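Side-chain contacts in putative nucleotidyltransferase (Sulfolobus solfataricus P2, PDB 2RFF), which is probably a nucleotidyltransferase of the NTP_transf_2 family, transferring nucleotidyl groups from a nucleoside triphosphate to an acceptor that is not known: residues F57-I62 / Y72-F77; K20-E25 / I53-V58. All coordinates share one frame; numbering follows the deposited sequence.

Interaction 1 of 2, residues F57-I62 / Y72-F77; sequences FVFKGI and YMVSRF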
loop_
_atom_site.group_PDB
_atom_site.type_symbol
_atom_site.label_atom_id
_atom_site.label_comp_id
_atom_site.label_asym_id
_atom_site.label_seq_id
_atom_site.Cartn_x
_atom_site.Cartn_y
_atom_site.Cartn_z
ATOM N N PHE A 57 -4.140 -0.604 3.144
ATOM C CA PHE A 57 -5.428 -0.456 2.468
ATOM C C PHE A 57 -6.391 0.182 3.481
ATOM O O PHE A 57 -6.560 -0.364 4.578
ATOM C CB PHE A 57 -5.971 -1.807 2.035
ATOM C CG PHE A 57 -5.125 -2.545 1.080
ATOM C CD1 PHE A 57 -5.289 -2.327 -0.260
ATOM C CD2 PHE A 57 -4.194 -3.459 1.516
ATOM C CE1 PHE A 57 -4.563 -3.022 -1.186
ATOM C CE2 PHE A 57 -3.452 -4.193 0.571
ATOM C CZ PHE A 57 -3.623 -3.956 -0.760
ATOM N N VAL A 58 -7.070 1.236 3.066
ATOM C CA VAL A 58 -7.988 2.005 3.949
ATOM C C VAL A 58 -9.381 1.947 3.336
ATOM O O VAL A 58 -9.570 2.415 2.233
ATOM C CB VAL A 58 -7.581 3.477 4.221
ATOM C CG1 VAL A 58 -8.559 4.191 5.221
ATOM C CG2 VAL A 58 -6.175 3.496 4.743
ATOM N N PHE A 59 -10.309 1.300 4.039
ATOM C CA PHE A 59 -11.684 1.087 3.587
ATOM C C PHE A 59 -12.670 1.854 4.420
ATOM O O PHE A 59 -12.447 2.040 5.590
ATOM C CB PHE A 59 -12.107 -0.387 3.718
ATOM C CG PHE A 59 -11.355 -1.356 2.824
ATOM C CD1 PHE A 59 -10.137 -1.881 3.205
ATOM C CD2 PHE A 59 -11.932 -1.846 1.642
ATOM C CE1 PHE A 59 -9.466 -2.855 2.386
ATOM C CE2 PHE A 59 -11.262 -2.769 0.815
ATOM C CZ PHE A 59 -10.041 -3.274 1.201
ATOM N N LYS A 60 -13.768 2.264 3.802
ATOM C CA LYS A 60 -14.880 2.866 4.550
ATOM C C LYS A 60 -15.768 1.758 5.104
ATOM O O LYS A 60 -15.919 0.724 4.488
ATOM C CB LYS A 60 -15.714 3.791 3.649
ATOM C CG LYS A 60 -14.870 4.910 3.096
ATOM C CD LYS A 60 -15.636 6.119 2.593
ATOM C CE LYS A 60 -16.087 6.008 1.173
ATOM N NZ LYS A 60 -16.713 7.326 0.704
ATOM N N GLY A 61 -16.311 1.974 6.300
ATOM C CA GLY A 61 -17.316 1.102 6.895
ATOM C C GLY A 61 -16.907 -0.285 7.352
ATOM O O GLY A 61 -17.745 -1.197 7.336
ATOM N N ILE A 62 -15.650 -0.474 7.750
ATOM C CA ILE A 62 -15.180 -1.798 8.248
ATOM C C ILE A 62 -14.753 -1.765 9.716
ATOM O O ILE A 62 -14.077 -2.667 10.166
ATOM C CB ILE A 62 -14.052 -2.409 7.351
ATOM C CG1 ILE A 62 -12.777 -1.566 7.394
ATOM C CG2 ILE A 62 -14.541 -2.532 5.913
ATOM C CD1 ILE A 62 -11.519 -2.325 6.957
ATOM N N TYR A 72 -8.733 -11.435 5.019
ATOM C CA TYR A 72 -9.402 -12.238 3.963
ATOM C C TYR A 72 -9.869 -11.334 2.825
ATOM O O TYR A 72 -9.940 -11.791 1.706
ATOM C CB TYR A 72 -10.572 -13.029 4.577
ATOM C CG TYR A 72 -11.201 -14.148 3.728
ATOM C CD1 TYR A 72 -10.533 -15.373 3.568
ATOM C CD2 TYR A 72 -12.495 -14.020 3.153
ATOM C CE1 TYR A 72 -11.123 -16.434 2.826
ATOM C CE2 TYR A 72 -13.075 -15.073 2.375
ATOM C CZ TYR A 72 -12.395 -16.272 2.245
ATOM O OH TYR A 72 -12.929 -17.304 1.509
HETATM N N MSE A 73 -10.172 -10.047 3.102
HETATM C CA MSE A 73 -10.612 -9.105 2.043
HETATM C C MSE A 73 -9.593 -8.926 0.931
HETATM O O MSE A 73 -9.948 -8.837 -0.244
HETATM C CB MSE A 73 -10.869 -7.672 2.555
HETATM C CG MSE A 73 -11.905 -7.473 3.650
HETATM SE SE MSE A 73 -12.141 -5.653 4.159
HETATM C CE MSE A 73 -12.948 -5.079 2.490
ATOM N N VAL A 74 -8.319 -8.848 1.302
ATOM C CA VAL A 74 -7.241 -8.593 0.336
ATOM C C VAL A 74 -6.270 -9.725 0.095
ATOM O O VAL A 74 -5.550 -9.681 -0.883
ATOM C CB VAL A 74 -6.462 -7.302 0.731
ATOM C CG1 VAL A 74 -7.454 -6.119 0.841
ATOM C CG2 VAL A 74 -5.658 -7.456 2.042
ATOM N N SER A 75 -6.265 -10.739 0.961
ATOM C CA SER A 75 -5.300 -11.854 0.899
ATOM C C SER A 75 -5.001 -12.386 -0.467
ATOM O O SER A 75 -3.829 -12.479 -0.857
ATOM C CB SER A 75 -5.790 -13.024 1.754
ATOM O OG SER A 75 -4.825 -14.060 1.731
ATOM N N ARG A 76 -6.057 -12.712 -1.204
ATOM C CA ARG A 76 -5.852 -13.310 -2.540
ATOM C C ARG A 76 -5.234 -12.426 -3.614
ATOM O O ARG A 76 -4.778 -12.935 -4.628
ATOM C CB ARG A 76 -7.120 -13.960 -3.096
ATOM C CG ARG A 76 -8.217 -13.065 -3.552
ATOM C CD ARG A 76 -9.212 -13.927 -4.296
ATOM N NE ARG A 76 -10.491 -13.254 -4.405
ATOM C CZ ARG A 76 -10.824 -12.367 -5.334
ATOM N NH1 ARG A 76 -9.970 -11.965 -6.270
ATOM N NH2 ARG A 76 -12.054 -11.863 -5.301
ATOM N N PHE A 77 -5.223 -11.122 -3.390
ATOM C CA PHE A 77 -4.616 -10.177 -4.303
ATOM C C PHE A 77 -3.136 -9.961 -4.039
ATOM O O PHE A 77 -2.462 -9.364 -4.871
ATOM C CB PHE A 77 -5.306 -8.812 -4.171
ATOM C CG PHE A 77 -6.783 -8.841 -4.467
ATOM C CD1 PHE A 77 -7.269 -8.666 -5.751
ATOM C CD2 PHE A 77 -7.697 -8.970 -3.431
ATOM C CE1 PHE A 77 -8.659 -8.672 -6.009
ATOM C CE2 PHE A 77 -9.066 -8.986 -3.668
ATOM C CZ PHE A 77 -9.551 -8.828 -4.971
#

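Interaction 2 of 2, residues K20-E25 / I53-V58; sequences KEIVEE and IDILFV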
loop_
_atom_site.group_PDB
_atom_site.type_symbol
_atom_site.label_atom_id
_atom_site.label_comp_id
_atom_site.label_asym_id
_atom_site.label_seq_id
_atom_site.Cartn_x
_atom_site.Cartn_y
_atom_site.Cartn_z
ATOM N N LYS A 20 0.825 -0.854 -7.577
ATOM C CA LYS A 20 -0.216 -0.312 -8.471
ATOM C C LYS A 20 -1.129 -1.419 -8.995
ATOM O O LYS A 20 -2.342 -1.283 -8.953
ATOM C CB LYS A 20 0.362 0.493 -9.649
ATOM C CG LYS A 20 -0.668 0.910 -10.742
ATOM C CD LYS A 20 -0.064 1.753 -11.833
ATOM C CE LYS A 20 -1.036 1.997 -12.997
ATOM N NZ LYS A 20 -2.260 2.786 -12.648
ATOM N N GLU A 21 -0.542 -2.512 -9.514
ATOM C CA GLU A 21 -1.320 -3.642 -10.027
ATOM C C GLU A 21 -2.241 -4.218 -8.946
ATOM O O GLU A 21 -3.419 -4.474 -9.192
ATOM C CB GLU A 21 -0.422 -4.766 -10.507
ATOM C CG GLU A 21 0.417 -4.517 -11.716
ATOM C CD GLU A 21 1.278 -5.756 -12.092
ATOM O OE1 GLU A 21 0.863 -6.932 -11.860
ATOM O OE2 GLU A 21 2.376 -5.549 -12.634
ATOM N N ILE A 22 -1.697 -4.410 -7.745
ATOM C CA ILE A 22 -2.482 -4.957 -6.639
ATOM C C ILE A 22 -3.632 -4.008 -6.306
ATOM O O ILE A 22 -4.764 -4.468 -6.139
ATOM C CB ILE A 22 -1.590 -5.219 -5.380
ATOM C CG1 ILE A 22 -0.598 -6.371 -5.678
ATOM C CG2 ILE A 22 -2.444 -5.552 -4.127
ATOM C CD1 ILE A 22 0.503 -6.565 -4.631
ATOM N N VAL A 23 -3.327 -2.706 -6.214
ATOM C CA VAL A 23 -4.363 -1.679 -5.854
ATOM C C VAL A 23 -5.453 -1.608 -6.932
ATOM O O VAL A 23 -6.627 -1.489 -6.611
ATOM C CB VAL A 23 -3.743 -0.300 -5.569
ATOM C CG1 VAL A 23 -4.849 0.751 -5.438
ATOM C CG2 VAL A 23 -2.836 -0.418 -4.305
ATOM N N GLU A 24 -5.067 -1.694 -8.202
ATOM C CA GLU A 24 -6.058 -1.703 -9.300
ATOM C C GLU A 24 -7.083 -2.807 -9.125
ATOM O O GLU A 24 -8.273 -2.589 -9.290
ATOM C CB GLU A 24 -5.369 -1.883 -10.670
ATOM C CG GLU A 24 -4.689 -0.622 -11.097
ATOM C CD GLU A 24 -3.918 -0.710 -12.398
ATOM O OE1 GLU A 24 -3.389 -1.806 -12.743
ATOM O OE2 GLU A 24 -3.830 0.371 -13.055
ATOM N N GLU A 25 -6.607 -3.976 -8.737
ATOM C CA GLU A 25 -7.468 -5.124 -8.553
ATOM C C GLU A 25 -8.368 -4.956 -7.341
ATOM O O GLU A 25 -9.564 -5.170 -7.422
ATOM C CB GLU A 25 -6.655 -6.416 -8.430
ATOM C CG GLU A 25 -5.897 -6.729 -9.695
ATOM C CD GLU A 25 -4.984 -7.896 -9.553
ATOM O OE1 GLU A 25 -5.049 -8.637 -8.565
ATOM O OE2 GLU A 25 -4.172 -8.094 -10.464
ATOM N N ILE A 53 7.700 -4.135 -0.018
ATOM C CA ILE A 53 6.909 -2.888 -0.057
ATOM C C ILE A 53 5.709 -3.165 0.871
ATOM O O ILE A 53 5.094 -4.240 0.841
ATOM C CB ILE A 53 6.515 -2.393 -1.460
ATOM C CG1 ILE A 53 5.884 -1.002 -1.351
ATOM C CG2 ILE A 53 5.521 -3.323 -2.145
ATOM C CD1 ILE A 53 5.838 -0.275 -2.690
ATOM N N ASP A 54 5.397 -2.193 1.719
ATOM C CA ASP A 54 4.314 -2.299 2.694
ATOM C C ASP A 54 3.146 -1.435 2.259
ATOM O O ASP A 54 3.313 -0.224 2.054
ATOM C CB ASP A 54 4.825 -1.860 4.054
ATOM C CG ASP A 54 5.895 -2.759 4.589
ATOM O OD1 ASP A 54 5.791 -3.992 4.464
ATOM O OD2 ASP A 54 6.875 -2.259 5.155
ATOM N N ILE A 55 1.971 -2.064 2.148
ATOM C CA ILE A 55 0.785 -1.428 1.612
ATOM C C ILE A 55 -0.294 -1.369 2.670
ATOM O O ILE A 55 -0.663 -2.393 3.227
ATOM C CB ILE A 55 0.255 -2.196 0.385
ATOM C CG1 ILE A 55 1.353 -2.333 -0.695
ATOM C CG2 ILE A 55 -0.982 -1.449 -0.193
ATOM C CD1 ILE A 55 0.844 -3.120 -1.898
ATOM N N LEU A 56 -0.794 -0.163 2.934
ATOM C CA LEU A 56 -1.913 0.069 3.853
ATOM C C LEU A 56 -3.169 0.299 3.020
ATOM O O LEU A 56 -3.241 1.283 2.287
ATOM C CB LEU A 56 -1.654 1.260 4.778
ATOM C CG LEU A 56 -2.871 1.738 5.571
ATOM C CD1 LEU A 56 -3.418 0.611 6.438
ATOM C CD2 LEU A 56 -2.548 3.006 6.336
ATOM N N PHE A 57 -4.140 -0.604 3.144
ATOM C CA PHE A 57 -5.428 -0.456 2.468
ATOM C C PHE A 57 -6.391 0.182 3.481
ATOM O O PHE A 57 -6.560 -0.364 4.578
ATOM C CB PHE A 57 -5.971 -1.807 2.035
ATOM C CG PHE A 57 -5.125 -2.545 1.080
ATOM C CD1 PHE A 57 -5.289 -2.327 -0.260
ATOM C CD2 PHE A 57 -4.194 -3.459 1.516
ATOM C CE1 PHE A 57 -4.563 -3.022 -1.186
ATOM C CE2 PHE A 57 -3.452 -4.193 0.571
ATOM C CZ PHE A 57 -3.623 -3.956 -0.760
ATOM N N VAL A 58 -7.070 1.236 3.066
ATOM C CA VAL A 58 -7.988 2.005 3.949
ATOM C C VAL A 58 -9.381 1.947 3.336
ATOM O O VAL A 58 -9.570 2.415 2.233
ATOM C CB VAL A 58 -7.581 3.477 4.221
ATOM C CG1 VAL A 58 -8.559 4.191 5.221
ATOM C CG2 VAL A 58 -6.175 3.496 4.743
#

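Interaction 1 of 2, residues F57-I62 / Y72-F77
V74 O takes a bond of 2.9 Å from F77 N within segment 72-77, while the side chain of V74 reaches two phenylalanine rings of strand 53-59. The meeting belongs to a beta-alpha-beta unit made of strand 53-59, helix 67-74 and strand 82-88, and it shows how one valine can pack against two residues of a strand. V74 CG1 stands over the middle of the F57 ring, 4.3 Å from its centroid and only 11° off the normal, a CH-pi contact. The same methyl lies near the plane of the F59 ring, at its edge, with F59 CZ 3.9 Å away. A face of that second ring receives M73, a selenomethionine, in a Met-aromatic contact: SE sits 4.2 Å from the F59 centroid, almost straight above it. The chain of M73 bends at its last torsion (chi3 68°), which curls CE back over the ring toward CE2 and CD2. M73 is modelled in two conformers, so the exact placing of SE and CE is less certain. Around the contact, V74 also packs on Y84 and V86 of strand 82-88, and D88 and R70 bond the backbone of I62, whose side chain also touches M73. The second methyl of V74 adds to the packing on the first ring, V74 CG2 lying 4.2 Å from F57 CE2.

Interaction 2 of 2, residues K20-E25 / I53-V58
The ring of F57 is met from several directions: I55 CG2, two residues back on the same strand, lies 3.7 Å above one face and offset toward the rim, the face opposite the one taken by V74, and I22 CG2 comes to the edge in the ring plane. From helix 6-29, I22 CG2 touches F57 CZ at 3.9 Å, and the two side chains cross at about a right angle. V23 CG2 adds an oblique approach, 4.4 Å from F57 CE1. In I22 the two branches divide the work. With chi1 at -68°, CG2 stands anti to the backbone N and serves F57, while the CG1 branch extends until its CD1 is 4.4 Å from I55 CD1. All four touching residues are buried, and the contact is wholly apolar. Helix segment and strand run nearly parallel, their axes 10.8 Å apart and inclined by 20°, a spacing suited to interlocking aliphatic and aromatic side chains. Beyond this layer the helix is polar: K20 has two conformers, one of which puts NZ 2.9 Å from E24 OE2, above the carboxylate plane, so this salt bridge is probably not constant, and E21 and E25 each form a salt bridge with R79. V23 continues the core onto V36, F101 and W102. A helix laid along the central strands of a mixed sheet through such a hydrophobic layer is in keeping with the alpha/beta core of the nucleotidyltransferase fold.

F57 is shared by interactions 1 and 2, whose centres are about 10 Å apart. Its ring is used by helix 67-74 in the first and by helix 6-29 in the second, so both helices pack on one face of the sheet. The two interactions also touch through F77, which follows helix 67-74: F77 CD1 lies 3.6 Å from E25 CB, and F77 O lies 3.6 Å from I22 CG1. The two contacts are thus neighbouring parts of one apolar layer. Near the strand's start, D54 and D52 bring carboxylates close together, consistent with the paired aspartates that bind metal in related nucleotidyltransferases; D54 lies within segment 53-58, but its side chain points away from helix 6-29, on the other side of the strand from I55 and F57.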